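Local structure of DNA photolyase (Agrobacterium tumefaciens, 4U63) at residues K332-K335 and A336-G340; A369-I373 and K374-I378; G226-G229 and A230-L234. The protein probably repairs ultraviolet-damaged DNA by splitting cyclobutane pyrimidine dimers with light, using a flavin (FAD) and a methenyltetrahydrofolate antenna. All blocks are in the same frame, centred on the assembly; numbering follows the deposited sequence. Where two conformers were deposited one is given.

In the fold
Contacts 1 and 2 lie on helices 331-338 and 362-375 of the FAD-binding part of the chain, and they touch: Ile-378 and Leu-376 pack on Ser-333, and Leu-372 packs on Trp-337. Contact 2 is almost wholly buried and mostly aromatic and aliphatic, with Ala-369 touching the FAD. Contact 1 is mixed, its Trp-337 and Thr-338 inside while Lys-335 and Arg-339 face outward. Contact 3, at the start of helix 227-238, lies across the chain's centre, about 35 Å from contact 2 between centres. It is partly buried and depends chiefly on backbone bonds. Contacts 1 and 2 run out through helix ends with positive phi, whereas contact 3 is a helix beginning.

Contact 1. Residues K332-K335 and A336-G340; sequences KSFK and AWTRG
Phe-334 extends its ring along the helix to meet the side chains three and four residues on, Trp-337 and Thr-338. From CB, the chain turns at CG, which stands anti to the backbone N (chi1 176°) and carries the ring past its own carbonyl carbon. On one side of the ring, Phe-334 CE1 touches Trp-337 CE3 at 3.8 Å, with CD1 a little farther off. The two rings are nearly parallel, their planes at 26°, but are slid so far apart that they barely overlap, with 5.8 Å between the Phe-334 centroid and that of the Trp-337 six-membered ring. At the tip CZ, and beside it CE2, meet the Thr-338 methyl CG2. Thr-338 CG2 sits over one face of the Phe-334 ring, displaced toward its rim and 3.9 Å from the centroid, in a CH-pi contact. Beyond these side chains the helix 331-338 ends in a Schellman motif: Gly-340 has positive phi and its N donates to Trp-337 O at 3.0 Å. In the last turn Thr-338 OG1 takes up the position between backbone N and carbonyl carbon (chi1 64°) and donates to Lys-335 O at 2.8 Å. The same oxygen also accepts from Arg-339 N, so two donors grip it. On the outer side Lys-335 and Arg-339 run alongside each other, pointing the same way. Lys-335 CB lies over the centre of one face of the Arg-339 guanidinium, 4.0 Å above its plane, and Lys-335 CD is 3.9 Å from Arg-339 NH2. Trp-337 NE1 donates to Val-368 O, and its indole meets the ring of Trp-386, while Lys-382 makes a cation-pi contact with the Phe-334 ring.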
ATOM      1  N   LYS A 332     -21.981  13.584   9.089  1.00 29.74           N
ATOM      2  CA  LYS A 332     -22.367  14.268   7.850  1.00 28.05           C
ATOM      3  C   LYS A 332     -21.143  14.848   7.103  1.00 27.58           C
ATOM      4  O   LYS A 332     -21.001  14.632   5.896  1.00 27.34           O
ATOM      5  CB  LYS A 332     -23.405  15.352   8.155  1.00 33.39           C
ATOM      6  CG  LYS A 332     -23.918  16.142   6.964  1.00 43.00           C
ATOM      7  CD  LYS A 332     -24.926  17.192   7.423  1.00 50.92           C
ATOM      8  CE  LYS A 332     -25.332  18.122   6.293  1.00 58.51           C
ATOM      9  NZ  LYS A 332     -26.190  17.442   5.285  1.00 63.09           N
ATOM     10  N   SER A 333     -20.265  15.562   7.816  1.00 25.96           N
ATOM     11  CA  SER A 333     -19.054  16.121   7.201  0.53 25.80           C
ATOM     12  C   SER A 333     -18.090  15.016   6.772  1.00 25.65           C
ATOM     13  O   SER A 333     -17.423  15.136   5.741  1.00 26.33           O
ATOM     14  CB  SER A 333     -18.351  17.097   8.149  0.53 22.62           C
ATOM     15  OG  SER A 333     -17.846  16.429   9.296  0.53 21.52           O
ATOM     16  N   PHE A 334     -18.015  13.946   7.562  1.00 24.69           N
ATOM     17  CA  PHE A 334     -17.172  12.812   7.210  1.00 26.33           C
ATOM     18  C   PHE A 334     -17.644  12.208   5.903  1.00 25.43           C
ATOM     19  O   PHE A 334     -16.844  11.924   5.033  1.00 22.39           O
ATOM     20  CB  PHE A 334     -17.176  11.730   8.286  1.00 27.12           C
ATOM     21  CG  PHE A 334     -16.383  10.516   7.903  1.00 25.77           C
ATOM     22  CD1 PHE A 334     -14.998  10.591   7.759  1.00 25.62           C
ATOM     23  CD2 PHE A 334     -17.013   9.299   7.673  1.00 27.62           C
ATOM     24  CE1 PHE A 334     -14.265   9.472   7.397  1.00 26.36           C
ATOM     25  CE2 PHE A 334     -16.282   8.178   7.314  1.00 28.08           C
ATOM     26  CZ  PHE A 334     -14.908   8.264   7.174  1.00 28.15           C
ATOM     27  N   LYS A 335     -18.953  12.013   5.780  1.00 25.66           N
ATOM     28  CA  LYS A 335     -19.525  11.489   4.537  1.00 26.60           C
ATOM     29  C   LYS A 335     -19.236  12.410   3.347  1.00 26.86           C
ATOM     30  O   LYS A 335     -18.868  11.929   2.267  1.00 27.54           O
ATOM     31  CB  LYS A 335     -21.032  11.228   4.685  1.00 27.95           C
ATOM     32  CG  LYS A 335     -21.352   9.958   5.456  1.00 37.21           C
ATOM     33  CD  LYS A 335     -22.853   9.725   5.506  1.00 48.82           C
ATOM     34  CE  LYS A 335     -23.224   8.663   6.525  1.00 65.80           C
ATOM     35  NZ  LYS A 335     -24.701   8.550   6.652  1.00 78.30           N
ATOM     36  N   ALA A 336     -19.375  13.725   3.542  1.00 24.21           N
ATOM     37  CA  ALA A 336     -19.070  14.678   2.469  1.00 24.61           C
ATOM     38  C   ALA A 336     -17.620  14.524   2.022  1.00 24.29           C
ATOM     39  O   ALA A 336     -17.322  14.551   0.831  1.00 23.57           O
ATOM     40  CB  ALA A 336     -19.341  16.104   2.908  1.00 24.99           C
ATOM     41  N   TRP A 337     -16.721  14.344   2.988  1.00 21.64           N
ATOM     42  CA  TRP A 337     -15.312  14.098   2.695  1.00 21.88           C
ATOM     43  C   TRP A 337     -15.122  12.820   1.851  1.00 20.78           C
ATOM     44  O   TRP A 337     -14.479  12.858   0.785  1.00 21.81           O
ATOM     45  CB  TRP A 337     -14.514  14.053   4.015  1.00 21.18           C
ATOM     46  CG  TRP A 337     -13.040  13.775   3.870  1.00 20.28           C
ATOM     47  CD1 TRP A 337     -12.063  14.674   3.555  1.00 19.71           C
ATOM     48  CD2 TRP A 337     -12.381  12.518   4.058  1.00 19.27           C
ATOM     49  NE1 TRP A 337     -10.843  14.055   3.509  1.00 20.89           N
ATOM     50  CE2 TRP A 337     -11.005  12.729   3.821  1.00 20.85           C
ATOM     51  CE3 TRP A 337     -12.820  11.230   4.398  1.00 20.02           C
ATOM     52  CZ2 TRP A 337     -10.061  11.702   3.921  1.00 20.90           C
ATOM     53  CZ3 TRP A 337     -11.883  10.208   4.487  1.00 21.21           C
ATOM     54  CH2 TRP A 337     -10.517  10.450   4.248  1.00 21.58           C
ATOM     55  N   THR A 338     -15.706  11.705   2.290  1.00 21.09           N
ATOM     56  CA  THR A 338     -15.544  10.422   1.570  1.00 22.28           C
ATOM     57  C   THR A 338     -16.053  10.497   0.129  1.00 22.14           C
ATOM     58  O   THR A 338     -15.530   9.829  -0.743  1.00 21.87           O
ATOM     59  CB  THR A 338     -16.241   9.223   2.268  1.00 23.48           C
ATOM     60  OG1 THR A 338     -17.671   9.420   2.309  1.00 23.32           O
ATOM     61  CG2 THR A 338     -15.682   8.994   3.681  1.00 23.30           C
ATOM     62  N   ARG A 339     -17.079  11.315  -0.094  1.00 21.73           N
ATOM     63  CA  ARG A 339     -17.694  11.480  -1.414  1.00 22.19           C
ATOM     64  C   ARG A 339     -17.048  12.545  -2.301  1.00 23.36           C
ATOM     65  O   ARG A 339     -17.455  12.715  -3.460  1.00 26.24           O
ATOM     66  CB  ARG A 339     -19.157  11.847  -1.231  1.00 25.01           C
ATOM     67  CG  ARG A 339     -19.978  10.757  -0.578  1.00 31.17           C
ATOM     68  CD  ARG A 339     -21.271  11.320  -0.035  1.00 35.79           C
ATOM     69  NE  ARG A 339     -22.097  10.266   0.549  1.00 39.60           N
ATOM     70  CZ  ARG A 339     -23.168  10.472   1.312  1.00 36.91           C
ATOM     71  NH1 ARG A 339     -23.577  11.707   1.603  1.00 42.49           N
ATOM     72  NH2 ARG A 339     -23.837   9.429   1.794  1.00 38.54           N
ATOM     73  N   GLY A 340     -16.065  13.266  -1.775  1.00 23.01           N
ATOM     74  CA  GLY A 340     -15.500  14.392  -2.485  1.00 23.00           C
ATOM     75  C   GLY A 340     -16.536  15.469  -2.744  1.00 24.56           C
ATOM     76  O   GLY A 340     -16.652  15.965  -3.875  1.00 23.94           O
TER

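Contact 2. Residues A369-I373 and K374-I378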
ATOM      1  N   ALA A 369      -6.052  14.309   3.883  1.00 19.63           N
ATOM      2  CA  ALA A 369      -5.882  13.852   5.262  1.00 20.53           C
ATOM      3  C   ALA A 369      -5.895  15.051   6.202  1.00 19.75           C
ATOM      4  O   ALA A 369      -6.593  15.053   7.205  1.00 19.50           O
ATOM      5  CB  ALA A 369      -4.593  13.050   5.404  1.00 21.22           C
ATOM      6  N   SER A 370      -5.130  16.080   5.863  1.00 19.90           N
ATOM      7  CA  SER A 370      -5.120  17.300   6.646  1.00 22.16           C
ATOM      8  C   SER A 370      -6.504  17.961   6.682  1.00 21.94           C
ATOM      9  O   SER A 370      -6.938  18.456   7.728  1.00 20.93           O
ATOM     10  CB  SER A 370      -4.067  18.277   6.113  1.00 24.59           C
ATOM     11  OG  SER A 370      -3.977  19.402   6.967  1.00 25.81           O
ATOM     12  N   PHE A 371      -7.211  17.962   5.554  1.00 21.53           N
ATOM     13  CA  PHE A 371      -8.546  18.538   5.540  1.00 22.53           C
ATOM     14  C   PHE A 371      -9.484  17.837   6.538  1.00 20.55           C
ATOM     15  O   PHE A 371     -10.236  18.498   7.265  1.00 20.94           O
ATOM     16  CB  PHE A 371      -9.152  18.497   4.152  1.00 21.21           C
ATOM     17  CG  PHE A 371     -10.401  19.315   4.035  1.00 23.03           C
ATOM     18  CD1 PHE A 371     -10.326  20.677   3.790  1.00 21.62           C
ATOM     19  CD2 PHE A 371     -11.655  18.735   4.196  1.00 23.82           C
ATOM     20  CE1 PHE A 371     -11.463  21.448   3.694  1.00 23.52           C
ATOM     21  CE2 PHE A 371     -12.807  19.505   4.095  1.00 23.34           C
ATOM     22  CZ  PHE A 371     -12.712  20.863   3.844  1.00 23.04           C
ATOM     23  N   LEU A 372      -9.430  16.509   6.574  1.00 19.60           N
ATOM     24  CA  LEU A 372     -10.262  15.740   7.500  1.00 20.04           C
ATOM     25  C   LEU A 372      -9.943  16.038   8.965  1.00 20.04           C
ATOM     26  O   LEU A 372     -10.835  16.324   9.761  1.00 20.18           O
ATOM     27  CB  LEU A 372     -10.082  14.241   7.241  1.00 19.95           C
ATOM     28  CG  LEU A 372     -10.948  13.307   8.080  1.00 20.96           C
ATOM     29  CD1 LEU A 372     -12.421  13.523   7.750  1.00 23.19           C
ATOM     30  CD2 LEU A 372     -10.551  11.863   7.861  1.00 20.54           C
ATOM     31  N   ILE A 373      -8.656  15.988   9.295  1.00 19.81           N
ATOM     32  CA  ILE A 373      -8.174  16.103  10.681  1.00 20.63           C
ATOM     33  C   ILE A 373      -8.296  17.529  11.210  1.00 21.60           C
ATOM     34  O   ILE A 373      -8.716  17.747  12.357  1.00 23.69           O
ATOM     35  CB  ILE A 373      -6.692  15.646  10.764  1.00 21.52           C
ATOM     36  CG1 ILE A 373      -6.589  14.154  10.420  1.00 23.80           C
ATOM     37  CG2 ILE A 373      -6.085  15.919  12.144  1.00 22.97           C
ATOM     38  CD1 ILE A 373      -5.207  13.714  10.000  1.00 24.54           C
ATOM     39  N   LYS A 374      -7.924  18.501  10.384  1.00 21.99           N
ATOM     40  CA  LYS A 374      -7.845  19.894  10.835  1.00 23.73           C
ATOM     41  C   LYS A 374      -9.054  20.718  10.456  1.00 24.16           C
ATOM     42  O   LYS A 374      -9.662  21.323  11.314  1.00 26.49           O
ATOM     43  CB  LYS A 374      -6.552  20.517  10.341  1.00 24.85           C
ATOM     44  CG  LYS A 374      -5.370  19.719  10.866  1.00 30.65           C
ATOM     45  CD  LYS A 374      -4.055  20.337  10.538  1.00 31.31           C
ATOM     46  CE  LYS A 374      -2.935  19.523  11.153  1.00 28.76           C
ATOM     47  NZ  LYS A 374      -1.634  20.139  10.846  1.00 28.42           N
ATOM     48  N   HIS A 375      -9.420  20.735   9.183  1.00 23.41           N
ATOM     49  CA  HIS A 375     -10.603  21.505   8.771  1.00 24.72           C
ATOM     50  C   HIS A 375     -11.914  20.934   9.280  1.00 23.64           C
ATOM     51  O   HIS A 375     -12.787  21.703   9.671  1.00 26.92           O
ATOM     52  CB  HIS A 375     -10.649  21.676   7.258  1.00 23.86           C
ATOM     53  CG  HIS A 375      -9.692  22.698   6.762  1.00 23.94           C
ATOM     54  ND1 HIS A 375      -8.339  22.459   6.675  1.00 26.59           N
ATOM     55  CD2 HIS A 375      -9.879  23.970   6.346  1.00 22.68           C
ATOM     56  CE1 HIS A 375      -7.734  23.535   6.218  1.00 27.50           C
ATOM     57  NE2 HIS A 375      -8.643  24.465   6.012  1.00 28.10           N
ATOM     58  N   LEU A 376     -12.058  19.605   9.289  1.00 23.60           N
ATOM     59  CA  LEU A 376     -13.294  18.985   9.807  1.00 25.75           C
ATOM     60  C   LEU A 376     -13.170  18.491  11.257  1.00 24.34           C
ATOM     61  O   LEU A 376     -14.166  18.141  11.874  1.00 24.76           O
ATOM     62  CB  LEU A 376     -13.755  17.850   8.890  1.00 24.23           C
ATOM     63  CG  LEU A 376     -13.864  18.218   7.410  1.00 25.45           C
ATOM     64  CD1 LEU A 376     -14.347  17.026   6.594  1.00 24.24           C
ATOM     65  CD2 LEU A 376     -14.795  19.410   7.212  1.00 27.74           C
ATOM     66  N   LEU A 377     -11.950  18.469  11.792  1.00 24.81           N
ATOM     67  CA  LEU A 377     -11.698  18.020  13.161  1.00 24.50           C
ATOM     68  C   LEU A 377     -12.238  16.613  13.415  1.00 23.49           C
ATOM     69  O   LEU A 377     -12.826  16.342  14.472  1.00 27.13           O
ATOM     70  CB  LEU A 377     -12.271  19.038  14.157  1.00 27.84           C
ATOM     71  CG  LEU A 377     -11.432  19.267  15.406  1.00 31.65           C
ATOM     72  CD1 LEU A 377     -10.103  19.898  15.020  1.00 24.56           C
ATOM     73  CD2 LEU A 377     -12.171  20.138  16.405  1.00 35.16           C
ATOM     74  N   ILE A 378     -12.034  15.724  12.444  0.50 23.61           N
ATOM     75  CA  ILE A 378     -12.515  14.350  12.529  0.50 25.68           C
ATOM     76  C   ILE A 378     -11.349  13.422  12.808  0.50 25.57           C
ATOM     77  O   ILE A 378     -10.266  13.585  12.237  0.50 27.33           O
ATOM     78  CB  ILE A 378     -13.232  13.932  11.236  0.50 27.08           C
ATOM     79  CG1 ILE A 378     -14.586  14.637  11.151  0.50 31.43           C
ATOM     80  CG2 ILE A 378     -13.434  12.427  11.185  0.50 25.67           C
ATOM     81  CD1 ILE A 378     -15.274  14.454   9.823  0.50 36.56           C
TER
HETATM   82  O   HOH W   1      -1.887  20.397   8.032  1.00 36.16           O
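The phenyl ring of Phe-371 and the imidazole of His-375 are nearly parallel, at 10°, but slid apart, with centroids 5.0 Å from each other. Over one face of the phenyl lies His-375 CB, 3.8 Å from the Phe-371 ring centroid and offset toward the rim, a CH-pi contact. Close to the plane of the imidazole, at its edge, is Ser-370 O. Leu-376 CD2 is 3.7 Å from Phe-371 CE2, approaching obliquely. Tyr-344 meets Phe-371 as well, and His-480 meets the imidazole, its ND1 hydrogen-bonded to His-375 NE2.

This is the C-terminal end of helix 362-375 in the FAD-binding domain, with Ala-369 in the flavin pocket, and the helix widens as it ends. Phe-371 O accepts from Leu-376 N, five residues on, in a pi-type turn, and Leu-372 O takes Ile-378 N at 3.0 Å, six residues on, across the positive-phi residue Leu-377. This folds Ile-378 back against Leu-372. With its CG anti to the backbone N (chi1 -177°), Leu-372 brings CD1 to 3.6 Å from Ile-378 CB.

On another side of the helix, the extended chain of Lys-374 passes Ser-370, with Lys-374 CD 3.7 Å from Ser-370 OG, and one water joins the two tips, accepting from Lys-374 NZ at 2.8 Å. NZ also donates to the carbonyl oxygens of Arg-418 and Phe-416, and the ring of Phe-416 is a cation-pi partner of Lys-374. The buried amine is probably kept protonated by two carbonyl acceptors, a water and an aromatic ring.

Contact 3. Residues G226-G229 and A230-L234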
ATOM      1  N   GLY A 226      -0.706  -8.372 -10.394  1.00 20.35           N
ATOM      2  CA  GLY A 226       0.134  -9.541 -10.540  1.00 18.21           C
ATOM      3  C   GLY A 226       1.560  -9.182 -10.874  1.00 20.91           C
ATOM      4  O   GLY A 226       1.882  -8.022 -11.124  1.00 23.65           O
ATOM      5  N   GLU A 227       2.406 -10.207 -10.896  1.00 20.34           N
ATOM      6  CA  GLU A 227       3.830 -10.046 -11.146  1.00 23.26           C
ATOM      7  C   GLU A 227       4.176  -9.462 -12.525  1.00 22.12           C
ATOM      8  O   GLU A 227       5.014  -8.564 -12.632  1.00 23.30           O
ATOM      9  CB  GLU A 227       4.515 -11.390 -10.982  1.00 23.73           C
ATOM     10  CG  GLU A 227       6.005 -11.304 -11.167  1.00 24.47           C
ATOM     11  CD  GLU A 227       6.706 -12.544 -10.720  1.00 26.26           C
ATOM     12  OE1 GLU A 227       6.156 -13.666 -10.892  1.00 25.70           O
ATOM     13  OE2 GLU A 227       7.821 -12.398 -10.194  1.00 26.87           O
ATOM     14  N   THR A 228       3.556  -9.985 -13.572  1.00 21.81           N
ATOM     15  CA  THR A 228       3.774  -9.446 -14.930  1.00 22.02           C
ATOM     16  C   THR A 228       3.420  -7.951 -14.989  1.00 20.48           C
ATOM     17  O   THR A 228       4.181  -7.148 -15.535  1.00 25.43           O
ATOM     18  CB  THR A 228       2.983 -10.232 -15.978  1.00 25.88           C
ATOM     19  OG1 THR A 228       3.458 -11.585 -15.998  1.00 27.00           O
ATOM     20  CG2 THR A 228       3.141  -9.615 -17.377  1.00 28.23           C
ATOM     21  N   GLY A 229       2.279  -7.584 -14.421  1.00 19.79           N
ATOM     22  CA  GLY A 229       1.891  -6.170 -14.326  1.00 19.97           C
ATOM     23  C   GLY A 229       2.881  -5.331 -13.543  1.00 19.78           C
ATOM     24  O   GLY A 229       3.186  -4.203 -13.937  1.00 22.75           O
ATOM     25  N   ALA A 230       3.392  -5.882 -12.434  1.00 18.78           N
ATOM     26  CA  ALA A 230       4.388  -5.183 -11.626  1.00 19.57           C
ATOM     27  C   ALA A 230       5.650  -4.882 -12.417  1.00 18.49           C
ATOM     28  O   ALA A 230       6.148  -3.755 -12.390  1.00 19.61           O
ATOM     29  CB  ALA A 230       4.737  -5.981 -10.365  1.00 18.52           C
ATOM     30  N   LEU A 231       6.145  -5.891 -13.129  1.00 21.11           N
ATOM     31  CA  LEU A 231       7.361  -5.749 -13.935  1.00 22.12           C
ATOM     32  C   LEU A 231       7.125  -4.775 -15.097  1.00 20.41           C
ATOM     33  O   LEU A 231       8.003  -3.983 -15.413  1.00 22.77           O
ATOM     34  CB  LEU A 231       7.867  -7.121 -14.411  1.00 26.37           C
ATOM     35  CG  LEU A 231       8.211  -8.100 -13.264  1.00 34.71           C
ATOM     36  CD1 LEU A 231       8.349  -9.536 -13.763  1.00 39.04           C
ATOM     37  CD2 LEU A 231       9.461  -7.669 -12.506  1.00 40.61           C
ATOM     38  N   ASP A 232       5.933  -4.816 -15.700  1.00 22.09           N
ATOM     39  CA  ASP A 232       5.553  -3.832 -16.728  1.00 22.09           C
ATOM     40  C   ASP A 232       5.569  -2.398 -16.167  1.00 22.50           C
ATOM     41  O   ASP A 232       6.066  -1.487 -16.821  1.00 22.88           O
ATOM     42  CB  ASP A 232       4.167  -4.128 -17.306  1.00 24.48           C
ATOM     43  CG  ASP A 232       4.142  -5.356 -18.224  1.00 30.13           C
ATOM     44  OD1 ASP A 232       5.213  -5.872 -18.631  1.00 28.10           O
ATOM     45  OD2 ASP A 232       3.022  -5.811 -18.545  1.00 33.26           O
ATOM     46  N   LYS A 233       5.037  -2.204 -14.957  1.00 20.70           N
ATOM     47  CA  LYS A 233       5.087  -0.878 -14.303  1.00 20.65           C
ATOM     48  C   LYS A 233       6.517  -0.436 -14.019  1.00 19.77           C
ATOM     49  O   LYS A 233       6.881   0.714 -14.244  1.00 20.56           O
ATOM     50  CB  LYS A 233       4.301  -0.873 -12.986  1.00 22.31           C
ATOM     51  CG  LYS A 233       2.793  -0.830 -13.163  1.00 26.27           C
ATOM     52  CD  LYS A 233       2.281   0.573 -13.432  1.00 26.70           C
ATOM     53  CE  LYS A 233       0.766   0.665 -13.296  1.00 25.24           C
ATOM     54  NZ  LYS A 233       0.053  -0.090 -14.360  1.00 25.50           N
ATOM     55  N   LEU A 234       7.320  -1.352 -13.499  1.00 19.47           N
ATOM     56  CA  LEU A 234       8.711  -1.031 -13.208  1.00 19.73           C
ATOM     57  C   LEU A 234       9.464  -0.671 -14.487  1.00 19.19           C
ATOM     58  O   LEU A 234      10.137   0.372 -14.547  1.00 20.73           O
ATOM     59  CB  LEU A 234       9.401  -2.179 -12.476  1.00 22.70           C
ATOM     60  CG  LEU A 234      10.887  -1.966 -12.161  1.00 24.60           C
ATOM     61  CD1 LEU A 234      11.108  -0.754 -11.267  1.00 23.34           C
ATOM     62  CD2 LEU A 234      11.468  -3.220 -11.523  1.00 25.82           C
TER
HETATM   63  O   HOH W   2       1.022  -2.986 -15.217  1.00 23.73           O
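The first turn of helix 227-238 opens at Gly-226, its N-cap, whose positive phi of 119° suits a residue without a side chain. Gly-226 O begins the helical series by accepting from Ala-230 N at 2.9 Å. Leu-231 N, Asp-232 N and Lys-233 N then bond in turn to Glu-227 O, Thr-228 O and Gly-229 O.

Two pairs of side chains run up the helix together. Glu-227 and Leu-231 lie alongside each other, pointing the same way, and the aliphatic part of the glutamate is what touches: Glu-227 CG is 3.9 Å from Leu-231 CD1. Leu-231 CG stands anti to its carbonyl carbon (chi1 -60°) and also comes to 3.3 Å from Glu-227 O. Thr-228 and Asp-232 likewise lie side by side, with Thr-228 CG2 4.0 Å from Asp-232 OD2. Lys-233 bends at chi2 and chi4, and a water bridges its NZ to Gly-229 O: it donates to Gly-229 O at 2.8 Å and accepts from Lys-233 NZ at 3.2 Å, so this carbonyl serves both the helix bond and the water.

Two side chains reach beyond the helix. Both carboxylate oxygens of Glu-227 accept from backbone N-H groups, those of Leu-37 and Ser-38, in the loop between strand 27-31 and helix 41-49. Lys-233 NZ donates to Ile-222 O at the end of helix 219-222, and the side chains of Ala-230 and Lys-233 touch His-263 of helix 261-265.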